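Local coordinates for trwC protein (Escherichia coli, PDB 1OMH), which is a conjugative relaxase, here as its N-terminal relaxase domain, that recognises and processes origin-of-transfer DNA during bacterial conjugation, at residues B[108-113]-B[160-165]; B[35-40]-B[113-118]. One frame throughout, in Å; residues are numbered along the deposited sequence.

Contact 1 of 2, residues B[108-113]-B[160-165]. With SO4 (sulfate ion), chain C.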
ATOM      1  N   LYS B 108       3.583  14.103  -5.078  1.00 20.22           N
ATOM      2  CA  LYS B 108       2.228  14.595  -4.855  1.00 22.19           C
ATOM      3  C   LYS B 108       1.233  13.833  -5.736  1.00 20.32           C
ATOM      4  O   LYS B 108       0.103  13.567  -5.322  1.00 24.37           O
ATOM      5  CB  LYS B 108       2.153  16.092  -5.171  1.00 22.75           C
ATOM      6  CG  LYS B 108       0.751  16.673  -5.069  1.00 28.69           C
ATOM      7  N   ALA B 109       1.651  13.493  -6.953  1.00 20.05           N
ATOM      8  CA  ALA B 109       0.792  12.760  -7.878  1.00 22.11           C
ATOM      9  C   ALA B 109       0.423  11.405  -7.273  1.00 22.76           C
ATOM     10  O   ALA B 109      -0.735  10.982  -7.322  1.00 17.63           O
ATOM     11  CB  ALA B 109       1.496  12.567  -9.216  1.00 21.20           C
ATOM     12  N   HIS B 110       1.420  10.730  -6.711  1.00 20.88           N
ATOM     13  CA  HIS B 110       1.224   9.433  -6.071  1.00 19.34           C
ATOM     14  C   HIS B 110       0.273   9.580  -4.883  1.00 19.39           C
ATOM     15  O   HIS B 110      -0.690   8.826  -4.756  1.00 20.78           O
ATOM     16  CB  HIS B 110       2.575   8.882  -5.590  1.00 16.07           C
ATOM     17  CG  HIS B 110       2.460   7.745  -4.621  1.00 16.50           C
ATOM     18  ND1 HIS B 110       2.224   6.445  -5.014  1.00 20.13           N
ATOM     19  CD2 HIS B 110       2.530   7.723  -3.270  1.00 14.84           C
ATOM     20  CE1 HIS B 110       2.154   5.670  -3.945  1.00 14.31           C
ATOM     21  NE2 HIS B 110       2.337   6.421  -2.874  1.00 18.29           N
ATOM     22  N   ASP B 111       0.545  10.553  -4.015  1.00 18.44           N
ATOM     23  CA  ASP B 111      -0.296  10.781  -2.847  1.00 21.27           C
ATOM     24  C   ASP B 111      -1.755  11.011  -3.232  1.00 23.40           C
ATOM     25  O   ASP B 111      -2.662  10.498  -2.578  1.00 21.21           O
ATOM     26  CB  ASP B 111       0.207  11.979  -2.033  1.00 24.09           C
ATOM     27  CG  ASP B 111       1.556  11.725  -1.387  1.00 28.32           C
ATOM     28  OD1 ASP B 111       1.987  10.555  -1.336  1.00 23.23           O
ATOM     29  OD2 ASP B 111       2.183  12.696  -0.914  1.00 26.33           O
ATOM     30  N   ARG B 112      -1.985  11.784  -4.288  1.00 20.69           N
ATOM     31  CA  ARG B 112      -3.351  12.054  -4.735  1.00 25.15           C
ATOM     32  C   ARG B 112      -4.022  10.780  -5.238  1.00 22.92           C
ATOM     33  O   ARG B 112      -5.164  10.497  -4.882  1.00 25.33           O
ATOM     34  CB  ARG B 112      -3.356  13.104  -5.846  1.00 25.01           C
ATOM     35  CG  ARG B 112      -3.037  14.513  -5.377  1.00 33.65           C
ATOM     36  CD  ARG B 112      -2.900  15.459  -6.563  1.00 37.15           C
ATOM     37  NE  ARG B 112      -2.726  16.850  -6.152  1.00 41.59           N
ATOM     38  CZ  ARG B 112      -2.413  17.838  -6.983  1.00 47.79           C
ATOM     39  NH1 ARG B 112      -2.234  17.588  -8.272  1.00 51.55           N
ATOM     40  NH2 ARG B 112      -2.282  19.076  -6.529  1.00 50.69           N
ATOM     41  N   ALA B 113      -3.313  10.012  -6.059  1.00 21.92           N
ATOM     42  CA  ALA B 113      -3.877   8.778  -6.587  1.00 24.05           C
ATOM     43  C   ALA B 113      -4.257   7.850  -5.435  1.00 23.36           C
ATOM     44  O   ALA B 113      -5.288   7.180  -5.490  1.00 17.93           O
ATOM     45  CB  ALA B 113      -2.889   8.096  -7.524  1.00 19.82           C
ATOM     46  N   LEU B 160       8.701   4.055  -4.526  1.00 14.93           N
ATOM     47  CA  LEU B 160       7.642   4.885  -3.959  1.00 11.50           C
ATOM     48  C   LEU B 160       6.394   4.059  -3.680  1.00 13.39           C
ATOM     49  O   LEU B 160       5.756   3.550  -4.600  1.00 14.18           O
ATOM     50  CB  LEU B 160       7.314   6.026  -4.929  1.00 15.48           C
ATOM     51  CG  LEU B 160       6.249   7.053  -4.547  1.00 17.81           C
ATOM     52  CD1 LEU B 160       6.635   7.765  -3.250  1.00 18.73           C
ATOM     53  CD2 LEU B 160       6.110   8.065  -5.686  1.00 19.83           C
ATOM     54  N   HIS B 161       6.050   3.920  -2.406  1.00 13.80           N
ATOM     55  CA  HIS B 161       4.874   3.156  -2.033  1.00 17.01           C
ATOM     56  C   HIS B 161       4.300   3.661  -0.725  1.00 20.84           C
ATOM     57  O   HIS B 161       5.010   4.236   0.110  1.00 22.84           O
ATOM     58  CB  HIS B 161       5.201   1.659  -1.912  1.00 18.24           C
ATOM     59  CG  HIS B 161       6.242   1.334  -0.883  1.00 20.68           C
ATOM     60  ND1 HIS B 161       7.571   1.672  -1.034  1.00 20.28           N
ATOM     61  CD2 HIS B 161       6.158   0.672   0.296  1.00 18.05           C
ATOM     62  CE1 HIS B 161       8.258   1.232   0.003  1.00 20.64           C
ATOM     63  NE2 HIS B 161       7.424   0.620   0.827  1.00 18.09           N
ATOM     64  N   THR B 162       3.002   3.449  -0.548  1.00 17.43           N
ATOM     65  CA  THR B 162       2.327   3.887   0.661  1.00 17.67           C
ATOM     66  C   THR B 162       1.556   2.750   1.285  1.00 20.50           C
ATOM     67  O   THR B 162       0.844   2.012   0.590  1.00 16.10           O
ATOM     68  CB  THR B 162       1.327   5.032   0.387  1.00 19.41           C
ATOM     69  OG1 THR B 162       2.028   6.186  -0.083  1.00 18.20           O
ATOM     70  CG2 THR B 162       0.571   5.397   1.670  1.00 17.34           C
ATOM     71  N   HIS B 163       1.723   2.604   2.593  1.00 18.65           N
ATOM     72  CA  HIS B 163       1.014   1.588   3.351  1.00 20.61           C
ATOM     73  C   HIS B 163      -0.208   2.284   3.924  1.00 19.39           C
ATOM     74  O   HIS B 163      -0.084   3.071   4.857  1.00 19.51           O
ATOM     75  CB  HIS B 163       1.870   1.072   4.510  1.00 18.66           C
ATOM     76  CG  HIS B 163       2.956   0.131   4.096  1.00 22.49           C
ATOM     77  ND1 HIS B 163       2.706  -1.166   3.695  1.00 22.89           N
ATOM     78  CD2 HIS B 163       4.299   0.293   4.025  1.00 18.91           C
ATOM     79  CE1 HIS B 163       3.846  -1.759   3.397  1.00 27.93           C
ATOM     80  NE2 HIS B 163       4.830  -0.895   3.588  1.00 23.60           N
ATOM     81  N   ALA B 164      -1.379   2.016   3.348  1.00 17.58           N
ATOM     82  CA  ALA B 164      -2.623   2.603   3.825  1.00 20.42           C
ATOM     83  C   ALA B 164      -3.222   1.613   4.812  1.00 17.36           C
ATOM     84  O   ALA B 164      -3.846   0.625   4.415  1.00 16.86           O
ATOM     85  CB  ALA B 164      -3.590   2.834   2.657  1.00 17.60           C
ATOM     86  N   VAL B 165      -3.024   1.870   6.097  1.00 15.98           N
ATOM     87  CA  VAL B 165      -3.538   0.978   7.117  1.00 18.17           C
ATOM     88  C   VAL B 165      -4.960   1.337   7.531  1.00 20.45           C
ATOM     89  O   VAL B 165      -5.192   2.295   8.283  1.00 19.09           O
ATOM     90  CB  VAL B 165      -2.629   0.973   8.364  1.00 19.47           C
ATOM     91  CG1 VAL B 165      -3.158  -0.026   9.389  1.00 17.92           C
ATOM     92  CG2 VAL B 165      -1.195   0.610   7.958  1.00 17.00           C
TER
HETATM   93  S   SO4 C 301       8.509  -1.981   3.370  1.00 48.01           S
HETATM   94  O1  SO4 C 301       8.778  -0.878   4.313  1.00 56.88           O
HETATM   95  O2  SO4 C 301       9.594  -2.067   2.372  1.00 49.84           O
HETATM   96  O3  SO4 C 301       7.233  -1.727   2.678  1.00 44.03           O
HETATM   97  O4  SO4 C 301       8.429  -3.249   4.120  1.00 50.01           O
HETATM   98  O   HOH W   1       0.683   8.482  -0.173  1.00 24.70           O

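Contact 2 of 2, residues B[35-40]-B[113-118]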
ATOM      1  N   GLU B  35      -0.123  10.485   7.202  1.00 28.56           N
ATOM      2  CA  GLU B  35      -1.343  11.290   7.242  1.00 27.12           C
ATOM      3  C   GLU B  35      -2.609  10.460   7.476  1.00 28.21           C
ATOM      4  O   GLU B  35      -2.682   9.305   7.068  1.00 22.45           O
ATOM      5  CB  GLU B  35      -1.469  12.045   5.916  1.00 27.08           C
ATOM      6  CG  GLU B  35      -2.589  13.072   5.846  1.00 38.11           C
ATOM      7  N   TRP B  36      -3.599  11.062   8.132  1.00 25.42           N
ATOM      8  CA  TRP B  36      -4.873  10.398   8.396  1.00 25.68           C
ATOM      9  C   TRP B  36      -5.808  10.627   7.218  1.00 22.15           C
ATOM     10  O   TRP B  36      -5.648  11.589   6.464  1.00 28.17           O
ATOM     11  CB  TRP B  36      -5.585  10.985   9.623  1.00 24.42           C
ATOM     12  CG  TRP B  36      -4.953  10.764  10.952  1.00 24.53           C
ATOM     13  CD1 TRP B  36      -4.385  11.716  11.759  1.00 26.17           C
ATOM     14  CD2 TRP B  36      -4.905   9.538  11.685  1.00 24.04           C
ATOM     15  NE1 TRP B  36      -3.998  11.156  12.950  1.00 25.11           N
ATOM     16  CE2 TRP B  36      -4.305   9.821  12.932  1.00 26.94           C
ATOM     17  CE3 TRP B  36      -5.318   8.228  11.412  1.00 23.75           C
ATOM     18  CZ2 TRP B  36      -4.101   8.840  13.903  1.00 27.37           C
ATOM     19  CZ3 TRP B  36      -5.116   7.255  12.376  1.00 23.71           C
ATOM     20  CH2 TRP B  36      -4.514   7.566  13.610  1.00 26.36           C
ATOM     21  N   GLN B  37      -6.789   9.741   7.072  1.00 24.92           N
ATOM     22  CA  GLN B  37      -7.804   9.874   6.037  1.00 23.68           C
ATOM     23  C   GLN B  37      -9.023   9.051   6.427  1.00 27.66           C
ATOM     24  O   GLN B  37      -8.897   8.030   7.109  1.00 21.43           O
ATOM     25  CB  GLN B  37      -7.305   9.411   4.661  1.00 21.58           C
ATOM     26  CG  GLN B  37      -8.307   9.789   3.553  1.00 20.47           C
ATOM     27  CD  GLN B  37      -7.872   9.389   2.159  1.00 24.28           C
ATOM     28  OE1 GLN B  37      -6.691   9.454   1.819  1.00 21.02           O
ATOM     29  NE2 GLN B  37      -8.834   8.995   1.332  1.00 21.52           N
ATOM     30  N   GLY B  38     -10.197   9.510   5.997  1.00 28.84           N
ATOM     31  CA  GLY B  38     -11.426   8.797   6.286  1.00 32.82           C
ATOM     32  C   GLY B  38     -12.446   9.575   7.095  1.00 35.12           C
ATOM     33  O   GLY B  38     -12.104  10.237   8.074  1.00 32.33           O
ATOM     34  N   LYS B  39     -13.706   9.495   6.678  1.00 34.29           N
ATOM     35  CA  LYS B  39     -14.787  10.178   7.379  1.00 35.13           C
ATOM     36  C   LYS B  39     -14.748   9.705   8.824  1.00 34.29           C
ATOM     37  O   LYS B  39     -15.031  10.462   9.750  1.00 39.74           O
ATOM     38  CB  LYS B  39     -16.141   9.823   6.751  1.00 33.47           C
ATOM     39  CG  LYS B  39     -16.275  10.209   5.284  1.00 40.49           C
ATOM     40  CD  LYS B  39     -17.640   9.801   4.733  1.00 45.99           C
ATOM     41  CE  LYS B  39     -17.755  10.066   3.236  1.00 47.02           C
ATOM     42  NZ  LYS B  39     -17.676  11.515   2.906  1.00 49.94           N
ATOM     43  N   GLY B  40     -14.385   8.439   9.006  1.00 32.41           N
ATOM     44  CA  GLY B  40     -14.296   7.879  10.338  1.00 33.45           C
ATOM     45  C   GLY B  40     -13.238   8.612  11.138  1.00 38.16           C
ATOM     46  O   GLY B  40     -13.457   8.959  12.301  1.00 36.51           O
ATOM     47  N   ALA B 113      -3.313  10.012  -6.059  1.00 21.92           N
ATOM     48  CA  ALA B 113      -3.877   8.778  -6.587  1.00 24.05           C
ATOM     49  C   ALA B 113      -4.257   7.850  -5.435  1.00 23.36           C
ATOM     50  O   ALA B 113      -5.288   7.180  -5.490  1.00 17.93           O
ATOM     51  CB  ALA B 113      -2.889   8.096  -7.524  1.00 19.82           C
ATOM     52  N   VAL B 114      -3.432   7.826  -4.391  1.00 19.02           N
ATOM     53  CA  VAL B 114      -3.707   6.999  -3.218  1.00 19.65           C
ATOM     54  C   VAL B 114      -4.953   7.516  -2.489  1.00 21.41           C
ATOM     55  O   VAL B 114      -5.832   6.744  -2.136  1.00 16.74           O
ATOM     56  CB  VAL B 114      -2.517   7.006  -2.222  1.00 18.87           C
ATOM     57  CG1 VAL B 114      -2.917   6.325  -0.930  1.00 19.29           C
ATOM     58  CG2 VAL B 114      -1.308   6.285  -2.834  1.00 13.09           C
ATOM     59  N   ALA B 115      -5.023   8.827  -2.273  1.00 23.12           N
ATOM     60  CA  ALA B 115      -6.160   9.423  -1.576  1.00 24.05           C
ATOM     61  C   ALA B 115      -7.482   9.186  -2.309  1.00 23.38           C
ATOM     62  O   ALA B 115      -8.492   8.856  -1.690  1.00 25.15           O
ATOM     63  CB  ALA B 115      -5.930  10.922  -1.380  1.00 21.31           C
ATOM     64  N   ARG B 116      -7.474   9.352  -3.626  1.00 25.07           N
ATOM     65  CA  ARG B 116      -8.683   9.153  -4.414  1.00 26.65           C
ATOM     66  C   ARG B 116      -9.128   7.694  -4.420  1.00 26.43           C
ATOM     67  O   ARG B 116     -10.325   7.397  -4.392  1.00 22.94           O
ATOM     68  CB  ARG B 116      -8.458   9.648  -5.843  1.00 27.70           C
ATOM     69  CG  ARG B 116      -8.323  11.161  -5.932  1.00 32.58           C
ATOM     70  CD  ARG B 116      -7.836  11.591  -7.302  1.00 37.66           C
ATOM     71  NE  ARG B 116      -7.594  13.030  -7.370  1.00 42.05           N
ATOM     72  CZ  ARG B 116      -6.954  13.633  -8.367  1.00 41.09           C
ATOM     73  NH1 ARG B 116      -6.490  12.921  -9.386  1.00 41.69           N
ATOM     74  NH2 ARG B 116      -6.782  14.948  -8.345  1.00 43.24           N
ATOM     75  N   THR B 117      -8.168   6.776  -4.444  1.00 22.39           N
ATOM     76  CA  THR B 117      -8.512   5.364  -4.444  1.00 20.84           C
ATOM     77  C   THR B 117      -9.116   4.991  -3.095  1.00 19.95           C
ATOM     78  O   THR B 117     -10.088   4.237  -3.028  1.00 18.01           O
ATOM     79  CB  THR B 117      -7.276   4.489  -4.715  1.00 22.95           C
ATOM     80  OG1 THR B 117      -6.665   4.905  -5.943  1.00 21.05           O
ATOM     81  CG2 THR B 117      -7.670   3.022  -4.831  1.00 19.30           C
ATOM     82  N   LEU B 118      -8.551   5.534  -2.018  1.00 18.07           N
ATOM     83  CA  LEU B 118      -9.050   5.236  -0.686  1.00 20.44           C
ATOM     84  C   LEU B 118     -10.466   5.771  -0.484  1.00 20.12           C
ATOM     85  O   LEU B 118     -11.219   5.252   0.340  1.00 21.21           O
ATOM     86  CB  LEU B 118      -8.100   5.802   0.378  1.00 19.95           C
ATOM     87  CG  LEU B 118      -6.752   5.078   0.478  1.00 18.35           C
ATOM     88  CD1 LEU B 118      -5.843   5.806   1.443  1.00 18.46           C
ATOM     89  CD2 LEU B 118      -6.974   3.637   0.933  1.00 15.10           C
TER

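Contact 1 of 2, residues B[108-113]-B[160-165]
A buried helix-on-sheet contact, in which His-110 of helix 104-122 meets Leu-160 and Thr-162 on the central strand 158-167, shows how one imidazole serves both apolar and polar packing. CG anti to the backbone N (chi1 165°) carries the His-110 ring off the helix toward the strand. Leu-160 lies over one ring face, its CG 4.0 Å from the ring centroid in a CH-pi contact, while its CD2 packs on His-110 CB at 3.6 Å. At the ring edge, His-110 NE2 and Thr-162 OG1 share a 2.8 Å hydrogen bond. The other ring nitrogen, ND1, is bonded to Tyr-196 OH, and the two bonds together hold the ring's rotation. Replacing His-110 by alanine would remove the ring and is likely to open a gap beside Leu-160, leaving Thr-162 OG1 and Tyr-196 OH without this partner. The strand's other side carries His-161 and His-163, which bind zinc or copper in other structures of the protein; here both NE2 atoms donate to O3 of a sulfate ion, probably from the crystallisation liquor, and His-161 ND1 bonds Gln-159 O. On the helix-facing side, the buried imidazole thus satisfies both nitrogens while a leucine covers one face.

Contact 2 of 2, residues B[35-40]-B[113-118]
The side-chain amide of Gln-37 lies with Leu-118 to one side of its plane and the backbone of Ala-115 near its edge. Leu-118 CB sits obliquely beneath the nitrogen, 3.4 Å from Gln-37 NE2, and Leu-118 CD1 lies under the oxygen, 3.8 Å from Gln-37 OE1. At the edge, Gln-37 NE2 donates to Ala-115 O over 3.0 Å. The N-H...O angle is 159°, with the donor in the carbonyl plane, on a lone pair, and the acceptor close to the amide plane. Ala-115 CB comes within 3.6 Å of Gln-37 OE1, an oxygen whose polar partner is Lys-147 NZ. Bonded through both its nitrogen and its oxygen, the amide is unlikely to flip. Its CG lies trans to the backbone N (chi1 -170°) and the chain stays extended, which carries the amide from strand to helix. Gly-38 is the N-cap of helix 39-43, and Lys-39 N donates to Glu-122 at the end of helix 104-122. The pairing illustrates how a polar side chain can tie an outermost strand to a helix: strand 34-37 borders the five-stranded antiparallel sheet of the relaxase fold, and helix 104-122 packs on one face of that sheet.

How the contacts relate
Contacts 1 and 2 are successive footholds of helix 104-122 on one antiparallel sheet, sharing Ala-113 and with centres about 9 Å apart. The earlier turns rest on the central strand 158-167, the later ones reach the outermost strand 34-37. Packing joins the two directly, since Ala-164 CB of contact 1 lies 3.9 Å from Leu-118 CD2 of contact 2. Lys-147, on the intervening strand 145-152, touches Thr-162 and bonds Gln-37, adding a second connection. Contact 1 holds two of the three metal-binding histidines, with the side chain of His-150 about 4 Å from that of His-161, whereas the Leu-118 side chain is about 10 Å from that of His-163. Nearest atoms to the bound DNA are about 5 Å away for contact 1 and 9 Å for contact 2.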